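Local coordinates for response regulator (Caulobacter vibrioides, PDB 3N0R), which probably acts as a stress-response regulator whose receiver domain controls a sigma-factor-like domain that competes for an anti-sigma factor, at residues Arg39-Gly43 / Gln273-Phe277; Gln152-Glu158 / Lys268-Gly272; Ile237-Pro243 / Pro254-Lys260. The protein carries 1 engineered substitution. All blocks are in the same frame, centred on the assembly; numbering follows the deposited sequence. Where two conformers were deposited one is given.

Contact 1. Residues Arg39-Gly43 / Gln273-Phe277; sequences RALTG and QALFF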
loop_
_atom_site.group_PDB
_atom_site.type_symbol
_atom_site.label_atom_id
_atom_site.label_comp_id
_atom_site.label_asym_id
_atom_site.label_seq_id
_atom_site.Cartn_x
_atom_site.Cartn_y
_atom_site.Cartn_z
ATOM N N ARG A 39 5.035 -1.982 2.089
ATOM C CA ARG A 39 5.381 -1.588 0.727
ATOM C C ARG A 39 4.744 -0.253 0.360
ATOM O O ARG A 39 5.393 0.599 -0.233
ATOM C CB ARG A 39 4.926 -2.647 -0.277
ATOM C CG ARG A 39 5.657 -3.964 -0.178
ATOM C CD ARG A 39 5.163 -4.927 -1.236
ATOM N NE ARG A 39 5.590 -6.290 -0.956
ATOM C CZ ARG A 39 5.194 -7.350 -1.645
ATOM N NH1 ARG A 39 4.397 -7.221 -2.707
ATOM N NH2 ARG A 39 5.595 -8.549 -1.259
ATOM N N ALA A 40 3.461 -0.074 0.683
ATOM C CA ALA A 40 2.777 1.173 0.355
ATOM C C ALA A 40 3.342 2.355 1.132
ATOM O O ALA A 40 3.400 3.471 0.612
ATOM C CB ALA A 40 1.276 1.043 0.591
ATOM N N LEU A 41 3.721 2.114 2.383
ATOM C CA LEU A 41 4.224 3.174 3.241
ATOM C C LEU A 41 5.643 3.607 2.840
ATOM O O LEU A 41 5.972 4.795 2.877
ATOM C CB LEU A 41 4.198 2.691 4.692
ATOM C CG LEU A 41 4.609 3.727 5.741
ATOM C CD1 LEU A 41 3.546 4.811 5.896
ATOM C CD2 LEU A 41 4.863 3.033 7.074
ATOM N N THR A 42 6.481 2.646 2.453
ATOM C CA THR A 42 7.878 2.927 2.119
ATOM C C THR A 42 8.102 3.202 0.630
ATOM O O THR A 42 9.137 3.761 0.251
ATOM C CB THR A 42 8.827 1.775 2.528
ATOM O OG1 THR A 42 8.534 0.612 1.744
ATOM C CG2 THR A 42 8.736 1.474 4.022
ATOM N N GLY A 43 7.147 2.796 -0.205
ATOM C CA GLY A 43 7.247 2.989 -1.639
ATOM C C GLY A 43 8.202 2.039 -2.333
ATOM O O GLY A 43 8.543 2.249 -3.480
ATOM N N GLN A 273 -0.705 6.877 -2.479
ATOM C CA GLN A 273 0.708 6.530 -2.296
ATOM C C GLN A 273 1.469 6.492 -3.612
ATOM O O GLN A 273 2.595 6.990 -3.689
ATOM C CB GLN A 273 0.863 5.203 -1.560
ATOM C CG GLN A 273 0.381 5.272 -0.119
ATOM C CD GLN A 273 1.071 6.366 0.655
ATOM O OE1 GLN A 273 0.522 7.455 0.834
ATOM N NE2 GLN A 273 2.297 6.097 1.108
ATOM N N ALA A 274 0.878 5.888 -4.641
ATOM C CA ALA A 274 1.540 5.819 -5.938
ATOM C C ALA A 274 1.905 7.209 -6.448
ATOM O O ALA A 274 3.010 7.423 -6.944
ATOM C CB ALA A 274 0.668 5.096 -6.935
ATOM N N LEU A 275 0.973 8.152 -6.326
ATOM C CA LEU A 275 1.214 9.509 -6.804
ATOM C C LEU A 275 2.091 10.330 -5.862
ATOM O O LEU A 275 2.726 11.287 -6.296
ATOM C CB LEU A 275 -0.097 10.237 -7.103
ATOM C CG LEU A 275 -0.923 9.601 -8.217
ATOM C CD1 LEU A 275 -2.233 10.354 -8.380
ATOM C CD2 LEU A 275 -0.131 9.594 -9.513
ATOM N N PHE A 276 2.123 9.965 -4.582
ATOM C CA PHE A 276 3.051 10.585 -3.645
ATOM C C PHE A 276 4.489 10.239 -4.027
ATOM O O PHE A 276 5.353 11.118 -4.066
ATOM C CB PHE A 276 2.748 10.139 -2.209
ATOM C CG PHE A 276 3.777 10.577 -1.203
ATOM C CD1 PHE A 276 3.881 11.904 -0.816
ATOM C CD2 PHE A 276 4.619 9.649 -0.620
ATOM C CE1 PHE A 276 4.823 12.299 0.114
ATOM C CE2 PHE A 276 5.559 10.036 0.310
ATOM C CZ PHE A 276 5.660 11.364 0.680
ATOM N N PHE A 277 4.740 8.965 -4.315
ATOM C CA PHE A 277 6.080 8.506 -4.650
ATOM C C PHE A 277 6.482 8.812 -6.094
ATOM O O PHE A 277 7.671 8.956 -6.373
ATOM C CB PHE A 277 6.242 7.013 -4.337
ATOM C CG PHE A 277 6.389 6.735 -2.877
ATOM C CD1 PHE A 277 7.559 7.082 -2.219
ATOM C CD2 PHE A 277 5.359 6.156 -2.146
ATOM C CE1 PHE A 277 7.705 6.862 -0.868
ATOM C CE2 PHE A 277 5.503 5.930 -0.777
ATOM C CZ PHE A 277 6.674 6.288 -0.141
HETATM O O HOH W 1 4.243 6.980 3.061
#

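Contact 2. Residues Gln152-Glu158 / Lys268-Gly272; sequences QAEIDAE and KAAIG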
loop_
_atom_site.group_PDB
_atom_site.type_symbol
_atom_site.label_atom_id
_atom_site.label_comp_id
_atom_site.label_asym_id
_atom_site.label_seq_id
_atom_site.Cartn_x
_atom_site.Cartn_y
_atom_site.Cartn_z
ATOM N N GLN A 152 -5.509 13.033 4.808
ATOM C CA GLN A 152 -6.586 13.083 3.830
ATOM C C GLN A 152 -6.500 14.357 2.991
ATOM O O GLN A 152 -6.687 14.330 1.772
ATOM C CB GLN A 152 -7.940 12.986 4.528
ATOM C CG GLN A 152 -9.118 12.858 3.583
ATOM C CD GLN A 152 -10.418 12.621 4.325
ATOM O OE1 GLN A 152 -10.421 12.386 5.538
ATOM N NE2 GLN A 152 -11.529 12.681 3.603
ATOM N N ALA A 153 -6.207 15.473 3.643
ATOM C CA ALA A 153 -6.061 16.736 2.939
ATOM C C ALA A 153 -4.893 16.680 1.955
ATOM O O ALA A 153 -5.009 17.163 0.829
ATOM C CB ALA A 153 -5.889 17.888 3.920
ATOM N N GLU A 154 -3.768 16.097 2.378
ATOM C CA GLU A 154 -2.592 15.972 1.505
ATOM C C GLU A 154 -2.884 15.109 0.285
ATOM O O GLU A 154 -2.479 15.429 -0.840
ATOM C CB GLU A 154 -1.402 15.393 2.279
ATOM C CG GLU A 154 -0.857 16.359 3.293
ATOM C CD GLU A 154 0.156 15.750 4.233
ATOM O OE1 GLU A 154 0.595 14.604 4.007
ATOM O OE2 GLU A 154 0.507 16.428 5.222
ATOM N N ILE A 155 -3.554 13.989 0.509
ATOM C CA ILE A 155 -3.884 13.093 -0.580
ATOM C C ILE A 155 -4.901 13.737 -1.527
ATOM O O ILE A 155 -4.736 13.699 -2.747
ATOM C CB ILE A 155 -4.339 11.733 -0.040
ATOM C CG1 ILE A 155 -3.143 11.050 0.636
ATOM C CG2 ILE A 155 -4.914 10.878 -1.166
ATOM C CD1 ILE A 155 -3.492 9.872 1.478
ATOM N N ASP A 156 -5.922 14.380 -0.970
ATOM C CA ASP A 156 -6.919 15.024 -1.806
ATOM C C ASP A 156 -6.289 16.165 -2.621
ATOM O O ASP A 156 -6.715 16.447 -3.744
ATOM C CB ASP A 156 -8.118 15.507 -0.970
ATOM C CG ASP A 156 -8.976 14.360 -0.436
ATOM O OD1 ASP A 156 -8.783 13.195 -0.845
ATOM O OD2 ASP A 156 -9.867 14.626 0.394
ATOM N N ALA A 157 -5.247 16.792 -2.070
ATOM C CA ALA A 157 -4.536 17.892 -2.734
ATOM C C ALA A 157 -3.593 17.446 -3.865
ATOM O O ALA A 157 -3.062 18.287 -4.597
ATOM C CB ALA A 157 -3.782 18.744 -1.709
ATOM N N GLU A 158 -3.373 16.139 -4.017
ATOM C CA GLU A 158 -2.575 15.648 -5.140
ATOM C C GLU A 158 -3.142 16.136 -6.461
ATOM O O GLU A 158 -4.357 16.195 -6.642
ATOM C CB GLU A 158 -2.491 14.125 -5.124
ATOM C CG GLU A 158 -1.607 13.610 -4.000
ATOM C CD GLU A 158 -1.581 12.101 -3.879
ATOM O OE1 GLU A 158 -2.353 11.402 -4.571
ATOM O OE2 GLU A 158 -0.767 11.608 -3.069
ATOM N N LYS A 268 -8.399 4.880 -2.852
ATOM C CA LYS A 268 -7.883 6.209 -2.534
ATOM C C LYS A 268 -6.484 6.106 -1.942
ATOM O O LYS A 268 -5.587 6.864 -2.308
ATOM C CB LYS A 268 -8.796 6.962 -1.559
ATOM C CG LYS A 268 -8.164 8.257 -1.038
ATOM C CD LYS A 268 -9.087 9.044 -0.109
ATOM C CE LYS A 268 -10.152 9.806 -0.885
ATOM N NZ LYS A 268 -10.545 11.070 -0.203
ATOM N N ALA A 269 -6.303 5.168 -1.016
ATOM C CA ALA A 269 -5.008 5.018 -0.357
ATOM C C ALA A 269 -3.921 4.568 -1.332
ATOM O O ALA A 269 -2.819 5.117 -1.314
ATOM C CB ALA A 269 -5.110 4.051 0.824
ATOM N N ALA A 270 -4.206 3.561 -2.154
ATOM C CA ALA A 270 -3.203 3.052 -3.080
ATOM C C ALA A 270 -2.818 4.107 -4.116
ATOM O O ALA A 270 -1.636 4.317 -4.392
ATOM C CB ALA A 270 -3.688 1.777 -3.748
ATOM N N ILE A 271 -3.813 4.769 -4.693
ATOM C CA ILE A 271 -3.541 5.844 -5.638
ATOM C C ILE A 271 -2.795 6.988 -4.950
ATOM O O ILE A 271 -1.837 7.532 -5.502
ATOM C CB ILE A 271 -4.836 6.343 -6.303
ATOM C CG1 ILE A 271 -5.399 5.246 -7.210
ATOM C CG2 ILE A 271 -4.591 7.644 -7.073
ATOM C CD1 ILE A 271 -6.744 5.577 -7.828
ATOM N N GLY A 272 -3.215 7.340 -3.737
ATOM C CA GLY A 272 -2.541 8.384 -2.986
ATOM C C GLY A 272 -1.062 8.120 -2.789
ATOM O O GLY A 272 -0.240 9.040 -2.897
#

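Contact 3. Residues Ile237-Pro243 / Pro254-Lys260; sequences IFITAFP and PTFLITK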
loop_
_atom_site.group_PDB
_atom_site.type_symbol
_atom_site.label_atom_id
_atom_site.label_comp_id
_atom_site.label_asym_id
_atom_site.label_seq_id
_atom_site.Cartn_x
_atom_site.Cartn_y
_atom_site.Cartn_z
ATOM N N ILE A 237 -0.308 0.417 -10.415
ATOM C CA ILE A 237 -0.990 -0.267 -9.330
ATOM C C ILE A 237 -1.641 -1.512 -9.916
ATOM O O ILE A 237 -2.369 -1.434 -10.908
ATOM C CB ILE A 237 -2.072 0.621 -8.708
ATOM C CG1 ILE A 237 -1.465 1.941 -8.209
ATOM C CG2 ILE A 237 -2.789 -0.126 -7.594
ATOM C CD1 ILE A 237 -2.495 2.939 -7.721
ATOM N N PHE A 238 -1.377 -2.668 -9.317
ATOM C CA PHE A 238 -1.939 -3.914 -9.822
ATOM C C PHE A 238 -3.251 -4.266 -9.149
ATOM O O PHE A 238 -3.421 -4.076 -7.948
ATOM C CB PHE A 238 -0.914 -5.037 -9.725
ATOM C CG PHE A 238 0.233 -4.852 -10.668
ATOM C CD1 PHE A 238 0.147 -5.298 -11.976
ATOM C CD2 PHE A 238 1.375 -4.177 -10.268
ATOM C CE1 PHE A 238 1.197 -5.102 -12.859
ATOM C CE2 PHE A 238 2.427 -3.978 -11.144
ATOM C CZ PHE A 238 2.340 -4.446 -12.438
ATOM N N ILE A 239 -4.172 -4.770 -9.963
ATOM C CA ILE A 239 -5.493 -5.169 -9.513
ATOM C C ILE A 239 -5.574 -6.694 -9.489
ATOM O O ILE A 239 -5.215 -7.345 -10.468
ATOM C CB ILE A 239 -6.570 -4.656 -10.496
ATOM C CG1 ILE A 239 -6.592 -3.125 -10.552
ATOM C CG2 ILE A 239 -7.939 -5.222 -10.138
ATOM C CD1 ILE A 239 -7.332 -2.582 -11.780
ATOM N N THR A 240 -6.046 -7.262 -8.378
ATOM C CA THR A 240 -6.164 -8.714 -8.263
ATOM C C THR A 240 -7.251 -9.126 -7.270
ATOM O O THR A 240 -7.538 -8.407 -6.306
ATOM C CB THR A 240 -4.821 -9.355 -7.827
ATOM O OG1 THR A 240 -4.997 -10.768 -7.662
ATOM C CG2 THR A 240 -4.331 -8.749 -6.518
ATOM N N ALA A 241 -7.862 -10.282 -7.506
ATOM C CA ALA A 241 -8.805 -10.835 -6.537
ATOM C C ALA A 241 -8.100 -11.556 -5.389
ATOM O O ALA A 241 -8.722 -11.848 -4.366
ATOM C CB ALA A 241 -9.792 -11.774 -7.222
ATOM N N PHE A 242 -6.808 -11.843 -5.561
ATOM C CA PHE A 242 -6.046 -12.660 -4.609
ATOM C C PHE A 242 -4.699 -12.018 -4.302
ATOM O O PHE A 242 -3.641 -12.525 -4.676
ATOM C CB PHE A 242 -5.900 -14.088 -5.133
ATOM C CG PHE A 242 -7.219 -14.728 -5.431
ATOM C CD1 PHE A 242 -8.005 -15.216 -4.403
ATOM C CD2 PHE A 242 -7.706 -14.791 -6.727
ATOM C CE1 PHE A 242 -9.239 -15.778 -4.664
ATOM C CE2 PHE A 242 -8.936 -15.368 -6.991
ATOM C CZ PHE A 242 -9.702 -15.851 -5.958
ATOM N N PRO A 243 -4.740 -10.888 -3.593
ATOM C CA PRO A 243 -3.526 -10.110 -3.336
ATOM C C PRO A 243 -2.463 -10.902 -2.574
ATOM O O PRO A 243 -1.272 -10.685 -2.770
ATOM C CB PRO A 243 -4.038 -8.922 -2.508
ATOM C CG PRO A 243 -5.341 -9.385 -1.919
ATOM C CD PRO A 243 -5.932 -10.302 -2.953
ATOM N N PRO A 254 4.472 -6.683 -6.882
ATOM C CA PRO A 254 4.047 -5.277 -6.927
ATOM C C PRO A 254 4.316 -4.502 -5.643
ATOM O O PRO A 254 4.245 -5.047 -4.547
ATOM C CB PRO A 254 2.532 -5.378 -7.126
ATOM C CG PRO A 254 2.332 -6.670 -7.810
ATOM C CD PRO A 254 3.359 -7.592 -7.210
ATOM N N THR A 255 4.557 -3.207 -5.793
ATOM C CA THR A 255 4.653 -2.313 -4.655
ATOM C C THR A 255 3.278 -1.823 -4.225
ATOM O O THR A 255 3.011 -1.696 -3.029
ATOM C CB THR A 255 5.560 -1.128 -4.992
ATOM O OG1 THR A 255 6.862 -1.631 -5.310
ATOM C CG2 THR A 255 5.681 -0.147 -3.826
ATOM N N PHE A 256 2.414 -1.559 -5.206
ATOM C CA PHE A 256 1.065 -1.050 -4.970
ATOM C C PHE A 256 0.056 -2.025 -5.556
ATOM O O PHE A 256 0.186 -2.450 -6.702
ATOM C CB PHE A 256 0.880 0.345 -5.589
ATOM C CG PHE A 256 1.952 1.335 -5.202
ATOM C CD1 PHE A 256 2.027 1.840 -3.910
ATOM C CD2 PHE A 256 2.891 1.757 -6.139
ATOM C CE1 PHE A 256 3.031 2.744 -3.556
ATOM C CE2 PHE A 256 3.886 2.663 -5.795
ATOM C CZ PHE A 256 3.957 3.149 -4.503
ATOM N N LEU A 257 -0.968 -2.310 -4.756
ATOM C CA LEU A 257 -1.919 -3.376 -5.012
ATOM C C LEU A 257 -3.317 -2.909 -4.604
ATOM O O LEU A 257 -3.474 -2.232 -3.579
ATOM C CB LEU A 257 -1.512 -4.603 -4.191
ATOM C CG LEU A 257 -2.028 -5.980 -4.592
ATOM C CD1 LEU A 257 -1.626 -6.312 -6.012
ATOM C CD2 LEU A 257 -1.483 -7.021 -3.633
ATOM N N ILE A 258 -4.317 -3.257 -5.414
ATOM C CA ILE A 258 -5.675 -3.126 -4.928
ATOM C C ILE A 258 -6.456 -4.389 -5.212
ATOM O O ILE A 258 -6.248 -5.092 -6.210
ATOM C CB ILE A 258 -6.425 -1.927 -5.535
ATOM C CG1 ILE A 258 -6.451 -2.012 -7.055
ATOM C CG2 ILE A 258 -5.810 -0.614 -5.077
ATOM C CD1 ILE A 258 -7.273 -0.901 -7.694
ATOM N N THR A 259 -7.327 -4.710 -4.267
ATOM C CA THR A 259 -8.140 -5.903 -4.355
ATOM C C THR A 259 -9.465 -5.600 -5.036
ATOM O O THR A 259 -10.099 -4.575 -4.766
ATOM C CB THR A 259 -8.429 -6.449 -2.949
ATOM O OG1 THR A 259 -7.181 -6.683 -2.282
ATOM C CG2 THR A 259 -9.229 -7.742 -3.013
ATOM N N LYS A 260 -9.871 -6.489 -5.933
ATOM C CA LYS A 260 -11.234 -6.476 -6.466
ATOM C C LYS A 260 -11.992 -7.639 -5.814
ATOM O O LYS A 260 -11.415 -8.701 -5.608
ATOM C CB LYS A 260 -11.228 -6.601 -7.997
ATOM C CG LYS A 260 -10.512 -7.844 -8.522
ATOM C CD LYS A 260 -10.665 -8.019 -10.032
ATOM C CE LYS A 260 -9.922 -9.260 -10.504
ATOM N NZ LYS A 260 -10.087 -9.500 -11.966
HETATM O O HOH W 2 -11.334 -10.816 -3.791
#

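Contact 1. Residues Arg39-Gly43 / Gln273-Phe277
Phe277 and Gln273, one turn apart on helix 264-277 of the receiver, dock against the C-terminal turn of helix 31-42 of the sigma-like part and Gly43 just after it, in a buried interdomain contact that combines aromatic packing with one polar clasp. The Phe277 ring is sandwiched: CD2 of Phe276 lies over one face and CA of Gly43 over the other, a CH-pi contact with that CA 3.6 Å from the ring centroid and 14° off its normal. Gly43 turns out of the helix with positive phi, and having no side chain it can lie flat against the ring. At the ring's edge, CZ of Phe277 is 3.4 Å from the carbonyl O of Leu41, which lies in the ring plane, and CE2 of Phe277 is 3.5 Å from Ala40 O. Helix 264-277 is the last helix of the doubly wound receiver fold, so here side chains of the receiver pack on the end of a helix from the other domain. Gln273 contributes its amide: NE2 donates to Ala40 O at 2.9 Å in a nearly straight bond (177°), with the oxygen in the amide plane, although the donor stands above the plane of the carbonyl. The same NE2 also gives a hydrogen bond to a water, which in turn donates to Leu41 O at 2.8 Å. A bend at chi2 (-56°) carries the Gln273 chain past Ala40 O and brings NE2 onto it; OE1 accepts from Arg117 NH1, so both ends of the amide are held and its flip is settled.

Contact 2. Residues Gln152-Glu158 / Lys268-Gly272
Lys268 NZ reaches Asp156 OD1 at 2.8 Å, a salt bridge that uses the syn lone pair of the carboxylate oxygen and spans the outer margin of the contact. Lys268 was deposited in two conformers, and the bridge is that of the one described. A chi1 of 171°, CG opposite the backbone N, starts a lysine chain that runs extended to CD, then bends at chi3 and chi4 to bring NZ to the carboxylate, crossing the aspartate at about a right angle. Beneath this ion pair the packing is apolar: CG2 of Ile155 comes within 3.9 Å of Gly272 CA and 4.2 Å of Lys268 CG. Gly272 offers no side chain there, and its backbone meets the isoleucine directly. Helix 141-156 belongs to the sigma-like domain and 264-277 closes the receiver's alternating beta-alpha fold; their segments 152-156 and 268-272 cross at 65°, the axes 10.4 Å apart at closest approach. Two residues beyond Asp156, the extended chain of Glu158 lays its carboxylate beside the same glycine, with OE1 3.4 Å from Gly272 CA. Phe120 of helix 115-125, also in the sigma-like domain, touches both Ile155 and Lys268.

Contact 3. Residues Ile237-Pro243 / Pro254-Lys260
Four backbone hydrogen bonds pair the parallel strands around Phe238 to Thr240 and Leu257 to Thr259. Phe238 N donates to Phe256 O, and Ile258 N to Phe238 O at 2.8 Å. Thr240 N then donates to Ile258 O, and Lys260 N to Thr240 O at 3.0 Å, this last donor standing well above the carbonyl plane. Beyond it one water donates to both Ala241 O and Lys260 O. Within its own segment, Thr240 OG1 accepts from Phe242 N, an ST turn, with OG1 opposite the backbone N (chi1 177°) and beside the carbonyl carbon. Apolar contacts occupy both faces, described for one conformer each of Ile239, Leu257 and Ile258. On one, Ile239 and Ile258 lie side by side, CG1 to CG1 3.7 Å, and Ile239 CG2 meets Lys260 CD. On the other, Thr240 CG2 touches Leu257 CD1, while Phe238 CD2 packs at 3.6 Å on Pro254 CB. Lys260 extends to salt bridges with Glu169 and Asp212, the predicted phosphorylation site, not phosphorylated here, as does the lysine after the fifth strand in other receivers. Strand 257-259 is one of the two edge strands of the five-stranded parallel sheet; strand 236-240 joins it to 208-212, and helices 264-277 and 170-182 pack against Ile258.

Contacts 1 and 2 lie 11 Å apart, centre to centre, on successive turns of helix 264-277, which two well-separated helices of the sigma-like region, 31-42 and 141-156, approach. Contact 3 belongs to the receiver sheet that this helix packs on: Ile237 CD1 lies 3.7 Å from Ile271 CA, although the centres of contacts 2 and 3 are 18 Å apart. A second route joins contacts 1 and 3, where Arg39 NH1 bonds to Pro254 O at 2.9 Å. Through Lys260 and Asp212, contact 3 has one end at the predicted phosphorylation site, not phosphorylated here, and its strands pack on the interface helix, which would suit control by phosphorylation.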